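Local coordinates for adhesion and penetration protein autotransporter (Haemophilus influenzae, PDB 3SYJ) that promotes bacterial adherence to and invasion of host cells, self-associates during aggregation, and is probably also a serine protease, at residues F466-L480 with L487-I501. Sequence-based numbering, arbitrary orientation.
Sequences FDTDKFYFGFRGGRL and LTFKRIQNTDEGAMI
The Phe-473 ring takes Ala-499 CB over one face, 3.9 Å from its centroid, a CH-pi contact; alanine suits because its short side chain lets the ring lie close to the strand. Phe-471 CE2 covers the opposite face, toward the rim, and Ile-492 CG2 and Gln-493 O sit at the edge. Phe-489 has Thr-468 CB over one face, Ile-492 CG1 over the other and Leu-480 CD2 at the edge. With OG1 lodged between its backbone N and carbonyl carbon (chi1 63°), Thr-468 donates the hydroxyl proton to Thr-488 O (2.8 Å), in the carbonyl plane. These are successive coils of the Hap passenger domain's parallel beta-helix; in the ladder between them Leu-480 N bonds Met-500 O almost straight (2.8 Å, 174°), and Phe-471, Phe-473, Phe-489 and Leu-480 are buried inside. At the turn, Asp-496 is apt because its carboxylate serves two backbones: OD2 takes Arg-476 N by its syn lone pair, and OD1 closes an Asx turn with Gly-498 N. Gly-477, at positive phi, and Gly-498 let the chains close in. Outside, extended Lys-490 crosses Asp-469 and salt-bridges OD2 through NZ (2.9 Å). Buried Gln-493 bonds Asp-469 O weakly through NE2, its OE1 hydrogen-bonded to His-92.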
ATOM      1  N   PHE A 466       0.468 -23.764  47.140  1.00 21.54           N
ATOM      2  CA  PHE A 466       1.694 -23.402  47.821  1.00 21.74           C
ATOM      3  C   PHE A 466       1.809 -21.894  47.878  1.00 21.03           C
ATOM      4  O   PHE A 466       1.139 -21.177  47.140  1.00 18.14           O
ATOM      5  CB  PHE A 466       2.909 -23.966  47.082  1.00 15.10           C
ATOM      6  CG  PHE A 466       3.053 -23.442  45.683  1.00 19.23           C
ATOM      7  CD1 PHE A 466       3.797 -22.296  45.427  1.00 22.94           C
ATOM      8  CD2 PHE A 466       2.434 -24.081  44.624  1.00 18.00           C
ATOM      9  CE1 PHE A 466       3.928 -21.802  44.135  1.00 18.34           C
ATOM     10  CE2 PHE A 466       2.557 -23.592  43.336  1.00 20.92           C
ATOM     11  CZ  PHE A 466       3.312 -22.452  43.093  1.00 20.11           C
ATOM     12  N   ASP A 467       2.685 -21.429  48.757  1.00 20.01           N
ATOM     13  CA  ASP A 467       2.974 -20.018  48.921  1.00 21.34           C
ATOM     14  C   ASP A 467       4.007 -19.641  47.854  1.00 16.85           C
ATOM     15  O   ASP A 467       5.095 -20.197  47.817  1.00 17.67           O
ATOM     16  CB  ASP A 467       3.503 -19.796  50.347  1.00 24.02           C
ATOM     17  CG  ASP A 467       3.866 -18.345  50.641  1.00 34.29           C
ATOM     18  OD1 ASP A 467       3.767 -17.482  49.733  1.00 30.85           O
ATOM     19  OD2 ASP A 467       4.256 -18.076  51.800  1.00 36.55           O
ATOM     20  N   THR A 468       3.660 -18.711  46.970  1.00 16.93           N
ATOM     21  CA  THR A 468       4.536 -18.409  45.844  1.00 18.84           C
ATOM     22  C   THR A 468       5.870 -17.810  46.282  1.00 21.61           C
ATOM     23  O   THR A 468       6.823 -17.788  45.513  1.00 20.31           O
ATOM     24  CB  THR A 468       3.871 -17.495  44.803  1.00 18.89           C
ATOM     25  OG1 THR A 468       3.575 -16.229  45.392  1.00 17.39           O
ATOM     26  CG2 THR A 468       2.586 -18.132  44.267  1.00 21.36           C
ATOM     27  N   ASP A 469       5.935 -17.327  47.516  1.00 22.60           N
ATOM     28  CA  ASP A 469       7.189 -16.835  48.077  1.00 21.79           C
ATOM     29  C   ASP A 469       8.122 -17.988  48.426  1.00 19.19           C
ATOM     30  O   ASP A 469       9.317 -17.783  48.606  1.00 20.03           O
ATOM     31  CB  ASP A 469       6.919 -15.993  49.332  1.00 21.45           C
ATOM     32  CG  ASP A 469       6.303 -14.639  49.007  1.00 33.75           C
ATOM     33  OD1 ASP A 469       6.340 -14.233  47.817  1.00 38.77           O
ATOM     34  OD2 ASP A 469       5.787 -13.985  49.942  1.00 37.95           O
ATOM     35  N   LYS A 470       7.569 -19.194  48.527  1.00 16.82           N
ATOM     36  CA  LYS A 470       8.336 -20.380  48.911  1.00 18.56           C
ATOM     37  C   LYS A 470       8.665 -21.299  47.717  1.00 18.66           C
ATOM     38  O   LYS A 470       9.077 -22.443  47.899  1.00 20.22           O
ATOM     39  CB  LYS A 470       7.562 -21.172  49.971  1.00 23.92           C
ATOM     40  CG  LYS A 470       7.419 -20.470  51.317  1.00 25.93           C
ATOM     41  CD  LYS A 470       8.648 -20.710  52.177  1.00 33.17           C
ATOM     42  CE  LYS A 470       8.557 -19.971  53.501  1.00 49.46           C
ATOM     43  NZ  LYS A 470       8.474 -18.494  53.293  1.00 57.24           N
ATOM     44  N   PHE A 471       8.463 -20.804  46.500  1.00 13.54           N
ATOM     45  CA  PHE A 471       8.758 -21.569  45.300  1.00 15.91           C
ATOM     46  C   PHE A 471      10.044 -21.004  44.722  1.00 15.74           C
ATOM     47  O   PHE A 471      10.237 -19.791  44.691  1.00 18.06           O
ATOM     48  CB  PHE A 471       7.610 -21.440  44.290  1.00 17.85           C
ATOM     49  CG  PHE A 471       7.782 -22.283  43.048  1.00 16.16           C
ATOM     50  CD1 PHE A 471       7.067 -23.465  42.890  1.00 16.81           C
ATOM     51  CD2 PHE A 471       8.639 -21.887  42.035  1.00 15.12           C
ATOM     52  CE1 PHE A 471       7.220 -24.245  41.752  1.00 15.28           C
ATOM     53  CE2 PHE A 471       8.802 -22.659  40.893  1.00 13.93           C
ATOM     54  CZ  PHE A 471       8.095 -23.838  40.750  1.00 16.22           C
ATOM     55  N   TYR A 472      10.939 -21.872  44.279  1.00 14.14           N
ATOM     56  CA  TYR A 472      12.180 -21.391  43.690  1.00 12.88           C
ATOM     57  C   TYR A 472      12.662 -22.261  42.537  1.00 14.04           C
ATOM     58  O   TYR A 472      12.505 -23.490  42.555  1.00 13.26           O
ATOM     59  CB  TYR A 472      13.280 -21.276  44.753  1.00 12.85           C
ATOM     60  CG  TYR A 472      13.707 -22.607  45.329  1.00 15.14           C
ATOM     61  CD1 TYR A 472      14.771 -23.316  44.779  1.00 12.15           C
ATOM     62  CD2 TYR A 472      13.038 -23.163  46.410  1.00 12.34           C
ATOM     63  CE1 TYR A 472      15.153 -24.546  45.293  1.00 12.07           C
ATOM     64  CE2 TYR A 472      13.414 -24.379  46.932  1.00 15.80           C
ATOM     65  CZ  TYR A 472      14.474 -25.070  46.371  1.00 14.37           C
ATOM     66  OH  TYR A 472      14.843 -26.289  46.900  1.00 13.93           O
ATOM     67  N   PHE A 473      13.239 -21.605  41.534  1.00 15.84           N
ATOM     68  CA  PHE A 473      14.037 -22.282  40.524  1.00 13.41           C
ATOM     69  C   PHE A 473      15.499 -22.273  40.980  1.00 17.02           C
ATOM     70  O   PHE A 473      16.175 -21.241  40.953  1.00 14.76           O
ATOM     71  CB  PHE A 473      13.895 -21.592  39.167  1.00 12.49           C
ATOM     72  CG  PHE A 473      12.478 -21.507  38.672  1.00 12.73           C
ATOM     73  CD1 PHE A 473      11.970 -22.466  37.817  1.00 11.05           C
ATOM     74  CD2 PHE A 473      11.652 -20.463  39.068  1.00 12.82           C
ATOM     75  CE1 PHE A 473      10.659 -22.385  37.361  1.00 13.53           C
ATOM     76  CE2 PHE A 473      10.344 -20.380  38.617  1.00 11.60           C
ATOM     77  CZ  PHE A 473       9.849 -21.340  37.765  1.00 13.35           C
ATOM     78  N   GLY A 474      15.984 -23.428  41.419  1.00 17.90           N
ATOM     79  CA  GLY A 474      17.363 -23.538  41.841  1.00 13.51           C
ATOM     80  C   GLY A 474      18.301 -23.732  40.667  1.00 13.71           C
ATOM     81  O   GLY A 474      17.995 -23.335  39.545  1.00 14.07           O
ATOM     82  N   PHE A 475      19.447 -24.346  40.942  1.00 13.38           N
ATOM     83  CA  PHE A 475      20.474 -24.639  39.946  1.00 14.75           C
ATOM     84  C   PHE A 475      19.880 -25.317  38.727  1.00 12.90           C
ATOM     85  O   PHE A 475      19.384 -26.438  38.824  1.00 15.88           O
ATOM     86  CB  PHE A 475      21.529 -25.551  40.573  1.00 12.34           C
ATOM     87  CG  PHE A 475      22.613 -25.988  39.631  1.00 11.93           C
ATOM     88  CD1 PHE A 475      23.624 -25.115  39.269  1.00 13.20           C
ATOM     89  CD2 PHE A 475      22.657 -27.294  39.148  1.00 13.69           C
ATOM     90  CE1 PHE A 475      24.645 -25.521  38.419  1.00 15.89           C
ATOM     91  CE2 PHE A 475      23.679 -27.712  38.293  1.00 15.21           C
ATOM     92  CZ  PHE A 475      24.675 -26.823  37.931  1.00 15.52           C
ATOM     93  N   ARG A 476      19.926 -24.621  37.593  1.00 15.02           N
ATOM     94  CA  ARG A 476      19.446 -25.114  36.289  1.00 16.51           C
ATOM     95  C   ARG A 476      17.915 -25.203  36.145  1.00 17.78           C
ATOM     96  O   ARG A 476      17.396 -25.568  35.090  1.00 17.59           O
ATOM     97  CB  ARG A 476      20.144 -26.415  35.885  1.00 12.83           C
ATOM     98  CG  ARG A 476      21.587 -26.189  35.477  1.00 16.87           C
ATOM     99  CD  ARG A 476      22.278 -27.492  35.143  1.00 19.79           C
ATOM    100  NE  ARG A 476      23.699 -27.278  34.907  1.00 19.33           N
ATOM    101  CZ  ARG A 476      24.579 -28.257  34.733  1.00 21.43           C
ATOM    102  NH1 ARG A 476      24.185 -29.527  34.772  1.00 20.89           N
ATOM    103  NH2 ARG A 476      25.853 -27.966  34.521  1.00 18.56           N
ATOM    104  N   GLY A 477      17.209 -24.834  37.207  1.00 14.71           N
ATOM    105  CA  GLY A 477      15.767 -24.667  37.151  1.00 16.42           C
ATOM    106  C   GLY A 477      15.024 -25.861  36.598  1.00 14.93           C
ATOM    107  O   GLY A 477      15.388 -27.008  36.865  1.00 14.98           O
ATOM    108  N   GLY A 478      13.992 -25.567  35.808  1.00 15.00           N
ATOM    109  CA  GLY A 478      13.026 -26.546  35.337  1.00 15.18           C
ATOM    110  C   GLY A 478      11.745 -25.835  34.915  1.00 15.16           C
ATOM    111  O   GLY A 478      11.724 -24.602  34.818  1.00 11.23           O
ATOM    112  N   ARG A 479      10.676 -26.596  34.678  1.00 13.80           N
ATOM    113  CA  ARG A 479       9.432 -26.012  34.156  1.00 13.28           C
ATOM    114  C   ARG A 479       8.347 -25.917  35.206  1.00 12.29           C
ATOM    115  O   ARG A 479       7.981 -26.913  35.825  1.00 18.07           O
ATOM    116  CB  ARG A 479       8.899 -26.803  32.949  1.00 16.61           C
ATOM    117  CG  ARG A 479       9.580 -26.467  31.628  1.00 18.76           C
ATOM    118  CD  ARG A 479       9.163 -27.397  30.488  1.00 21.28           C
ATOM    119  NE  ARG A 479      10.319 -27.779  29.677  1.00 36.16           N
ATOM    120  CZ  ARG A 479      10.925 -26.969  28.815  1.00 35.98           C
ATOM    121  NH1 ARG A 479      10.477 -25.738  28.637  1.00 45.69           N
ATOM    122  NH2 ARG A 479      11.971 -27.384  28.124  1.00 33.84           N
ATOM    123  N   LEU A 480       7.847 -24.710  35.415  1.00 12.01           N
ATOM    124  CA  LEU A 480       6.626 -24.515  36.174  1.00 12.47           C
ATOM    125  C   LEU A 480       5.513 -24.363  35.145  1.00 17.21           C
ATOM    126  O   LEU A 480       5.427 -23.342  34.457  1.00 14.98           O
ATOM    127  CB  LEU A 480       6.717 -23.269  37.061  1.00 10.58           C
ATOM    128  CG  LEU A 480       5.405 -22.828  37.717  1.00 17.12           C
ATOM    129  CD1 LEU A 480       4.813 -23.955  38.548  1.00 12.85           C
ATOM    130  CD2 LEU A 480       5.577 -21.564  38.567  1.00 14.30           C
ATOM    131  N   LEU A 487      -1.013 -17.092  38.944  1.00 21.97           N
ATOM    132  CA  LEU A 487      -0.234 -16.889  40.155  1.00 19.50           C
ATOM    133  C   LEU A 487       0.195 -15.440  40.249  1.00 20.26           C
ATOM    134  O   LEU A 487       0.356 -14.767  39.231  1.00 19.38           O
ATOM    135  CB  LEU A 487       1.018 -17.763  40.142  1.00 17.27           C
ATOM    136  CG  LEU A 487       0.839 -19.277  40.091  1.00 19.34           C
ATOM    137  CD1 LEU A 487       2.179 -19.957  39.846  1.00 17.07           C
ATOM    138  CD2 LEU A 487       0.204 -19.768  41.385  1.00 17.25           C
ATOM    139  N   THR A 488       0.366 -14.964  41.476  1.00 17.65           N
ATOM    140  CA  THR A 488       1.016 -13.688  41.720  1.00 18.96           C
ATOM    141  C   THR A 488       2.282 -13.942  42.519  1.00 17.52           C
ATOM    142  O   THR A 488       2.272 -14.733  43.466  1.00 15.67           O
ATOM    143  CB  THR A 488       0.127 -12.747  42.543  1.00 17.55           C
ATOM    144  OG1 THR A 488      -1.049 -12.433  41.798  1.00 24.85           O
ATOM    145  CG2 THR A 488       0.870 -11.462  42.861  1.00 17.02           C
ATOM    146  N   PHE A 489       3.368 -13.279  42.131  1.00 15.79           N
ATOM    147  CA  PHE A 489       4.608 -13.294  42.905  1.00 18.12           C
ATOM    148  C   PHE A 489       4.948 -11.886  43.386  1.00 19.88           C
ATOM    149  O   PHE A 489       4.603 -10.894  42.734  1.00 19.10           O
ATOM    150  CB  PHE A 489       5.780 -13.770  42.049  1.00 14.23           C
ATOM    151  CG  PHE A 489       5.713 -15.215  41.640  1.00 12.30           C
ATOM    152  CD1 PHE A 489       6.427 -16.174  42.335  1.00 16.28           C
ATOM    153  CD2 PHE A 489       4.988 -15.605  40.534  1.00 14.21           C
ATOM    154  CE1 PHE A 489       6.394 -17.504  41.953  1.00 17.51           C
ATOM    155  CE2 PHE A 489       4.949 -16.934  40.139  1.00 14.25           C
ATOM    156  CZ  PHE A 489       5.654 -17.883  40.848  1.00 17.80           C
ATOM    157  N   LYS A 490       5.632 -11.797  44.521  1.00 20.51           N
ATOM    158  CA  LYS A 490       6.287 -10.552  44.900  1.00 22.12           C
ATOM    159  C   LYS A 490       7.612 -10.497  44.149  1.00 19.27           C
ATOM    160  O   LYS A 490       7.833  -9.609  43.327  1.00 19.97           O
ATOM    161  CB  LYS A 490       6.496 -10.493  46.407  1.00 25.21           C
ATOM    162  CG  LYS A 490       5.191 -10.434  47.175  1.00 27.64           C
ATOM    163  CD  LYS A 490       5.403 -10.648  48.661  1.00 33.58           C
ATOM    164  CE  LYS A 490       4.079 -10.861  49.377  1.00 43.63           C
ATOM    165  NZ  LYS A 490       4.269 -11.621  50.642  1.00 45.40           N
ATOM    166  N   ARG A 491       8.482 -11.465  44.422  1.00 17.48           N
ATOM    167  CA  ARG A 491       9.618 -11.741  43.548  1.00 18.97           C
ATOM    168  C   ARG A 491       9.689 -13.238  43.257  1.00 20.40           C
ATOM    169  O   ARG A 491       9.288 -14.064  44.086  1.00 22.77           O
ATOM    170  CB  ARG A 491      10.936 -11.249  44.156  1.00 18.70           C
ATOM    171  CG  ARG A 491      11.240 -11.777  45.540  1.00 21.28           C
ATOM    172  CD  ARG A 491      12.589 -11.250  46.067  1.00 24.91           C
ATOM    173  NE  ARG A 491      13.663 -12.145  45.680  1.00 23.70           N
ATOM    174  CZ  ARG A 491      14.132 -13.121  46.448  1.00 21.24           C
ATOM    175  NH1 ARG A 491      13.650 -13.317  47.668  1.00 15.73           N
ATOM    176  NH2 ARG A 491      15.094 -13.900  45.993  1.00 18.59           N
ATOM    177  N   ILE A 492      10.181 -13.597  42.078  1.00 18.95           N
ATOM    178  CA  ILE A 492      10.379 -15.003  41.760  1.00 16.19           C
ATOM    179  C   ILE A 492      11.801 -15.393  42.145  1.00 17.34           C
ATOM    180  O   ILE A 492      12.758 -14.759  41.716  1.00 20.97           O
ATOM    181  CB  ILE A 492      10.136 -15.292  40.262  1.00 17.72           C
ATOM    182  CG1 ILE A 492       8.767 -14.766  39.823  1.00 18.61           C
ATOM    183  CG2 ILE A 492      10.221 -16.787  39.976  1.00 12.25           C
ATOM    184  CD1 ILE A 492       8.575 -14.780  38.316  1.00 13.93           C
ATOM    185  N   GLN A 493      11.942 -16.416  42.979  1.00 18.81           N
ATOM    186  CA  GLN A 493      13.261 -16.946  43.293  1.00 15.58           C
ATOM    187  C   GLN A 493      13.753 -17.759  42.112  1.00 17.40           C
ATOM    188  O   GLN A 493      13.129 -18.745  41.715  1.00 14.61           O
ATOM    189  CB  GLN A 493      13.210 -17.826  44.530  1.00 14.72           C
ATOM    190  CG  GLN A 493      12.778 -17.102  45.773  1.00 15.17           C
ATOM    191  CD  GLN A 493      13.059 -17.915  47.008  1.00 18.72           C
ATOM    192  OE1 GLN A 493      14.213 -18.168  47.341  1.00 18.27           O
ATOM    193  NE2 GLN A 493      11.999 -18.341  47.695  1.00 22.44           N
ATOM    194  N   ASN A 494      14.867 -17.332  41.540  1.00 13.22           N
ATOM    195  CA  ASN A 494      15.426 -18.022  40.400  1.00 14.12           C
ATOM    196  C   ASN A 494      16.927 -17.815  40.400  1.00 16.75           C
ATOM    197  O   ASN A 494      17.413 -16.791  40.873  1.00 14.36           O
ATOM    198  CB  ASN A 494      14.808 -17.508  39.096  1.00 14.89           C
ATOM    199  CG  ASN A 494      15.170 -16.065  38.810  1.00 14.41           C
ATOM    200  OD1 ASN A 494      14.699 -15.149  39.491  1.00 17.75           O
ATOM    201  ND2 ASN A 494      16.003 -15.851  37.797  1.00 12.33           N
ATOM    202  N   THR A 495      17.643 -18.802  39.872  1.00 17.79           N
ATOM    203  CA  THR A 495      19.104 -18.813  39.857  1.00 16.87           C
ATOM    204  C   THR A 495      19.695 -18.516  38.474  1.00 20.14           C
ATOM    205  O   THR A 495      20.721 -17.841  38.375  1.00 15.43           O
ATOM    206  CB  THR A 495      19.662 -20.176  40.352  1.00 16.05           C
ATOM    207  OG1 THR A 495      19.544 -20.257  41.777  1.00 22.31           O
ATOM    208  CG2 THR A 495      21.128 -20.326  39.981  1.00 23.25           C
ATOM    209  N   ASP A 496      19.053 -19.018  37.416  1.00 18.57           N
ATOM    210  CA  ASP A 496      19.639 -18.955  36.069  1.00 16.87           C
ATOM    211  C   ASP A 496      18.591 -19.085  34.964  1.00 17.27           C
ATOM    212  O   ASP A 496      17.392 -19.011  35.234  1.00 16.55           O
ATOM    213  CB  ASP A 496      20.725 -20.027  35.915  1.00 15.89           C
ATOM    214  CG  ASP A 496      20.231 -21.414  36.270  1.00 19.78           C
ATOM    215  OD1 ASP A 496      19.107 -21.762  35.858  1.00 15.86           O
ATOM    216  OD2 ASP A 496      20.968 -22.160  36.953  1.00 17.93           O
ATOM    217  N   GLU A 497      19.040 -19.279  33.723  1.00 17.20           N
ATOM    218  CA  GLU A 497      18.122 -19.341  32.583  1.00 15.51           C
ATOM    219  C   GLU A 497      17.396 -20.677  32.458  1.00 17.78           C
ATOM    220  O   GLU A 497      16.526 -20.833  31.610  1.00 19.78           O
ATOM    221  CB  GLU A 497      18.816 -18.967  31.271  1.00 16.62           C
ATOM    222  CG  GLU A 497      20.273 -19.381  31.201  1.00 33.69           C
ATOM    223  CD  GLU A 497      20.940 -18.979  29.895  1.00 39.50           C
ATOM    224  OE1 GLU A 497      20.272 -19.013  28.838  1.00 35.83           O
ATOM    225  OE2 GLU A 497      22.144 -18.641  29.931  1.00 34.65           O
ATOM    226  N   GLY A 498      17.742 -21.632  33.312  1.00 13.74           N
ATOM    227  CA  GLY A 498      16.992 -22.867  33.407  1.00 12.72           C
ATOM    228  C   GLY A 498      15.576 -22.653  33.924  1.00 18.43           C
ATOM    229  O   GLY A 498      14.703 -23.505  33.758  1.00 15.53           O
ATOM    230  N   ALA A 499      15.336 -21.513  34.563  1.00 17.45           N
ATOM    231  CA  ALA A 499      14.004 -21.212  35.074  1.00 13.34           C
ATOM    232  C   ALA A 499      13.017 -20.996  33.925  1.00 14.75           C
ATOM    233  O   ALA A 499      13.227 -20.133  33.076  1.00 15.01           O
ATOM    234  CB  ALA A 499      14.050 -19.992  35.967  1.00 11.36           C
ATOM    235  N   MET A 500      11.937 -21.773  33.898  1.00 14.55           N
ATOM    236  CA  MET A 500      10.911 -21.593  32.872  1.00 14.34           C
ATOM    237  C   MET A 500       9.513 -21.581  33.445  1.00 13.38           C
ATOM    238  O   MET A 500       9.110 -22.493  34.172  1.00 15.48           O
ATOM    239  CB  MET A 500      11.010 -22.662  31.787  1.00 14.03           C
ATOM    240  CG  MET A 500      12.297 -22.597  31.000  1.00 21.74           C
ATOM    241  SD  MET A 500      12.493 -23.904  29.778  1.00 25.86           S
ATOM    242  CE  MET A 500      14.237 -23.701  29.417  1.00 29.35           C
ATOM    243  N   ILE A 501       8.770 -20.534  33.116  1.00 14.85           N
ATOM    244  CA  ILE A 501       7.359 -20.488  33.449  1.00 14.09           C
ATOM    245  C   ILE A 501       6.554 -20.620  32.172  1.00 16.81           C
ATOM    246  O   ILE A 501       6.704 -19.815  31.253  1.00 18.89           O
ATOM    247  CB  ILE A 501       7.008 -19.220  34.205  1.00 15.12           C
ATOM    248  CG1 ILE A 501       7.867 -19.150  35.475  1.00 14.46           C
ATOM    249  CG2 ILE A 501       5.508 -19.179  34.521  1.00 13.59           C
ATOM    250  CD1 ILE A 501       7.368 -18.168  36.498  1.00 14.44           C
TER
HETATM  251  O   HOH W   1       9.326 -17.446  44.280  1.00 19.31           O
HETATM  252  O   HOH W   2      17.134 -21.328  37.890  1.00 14.22           O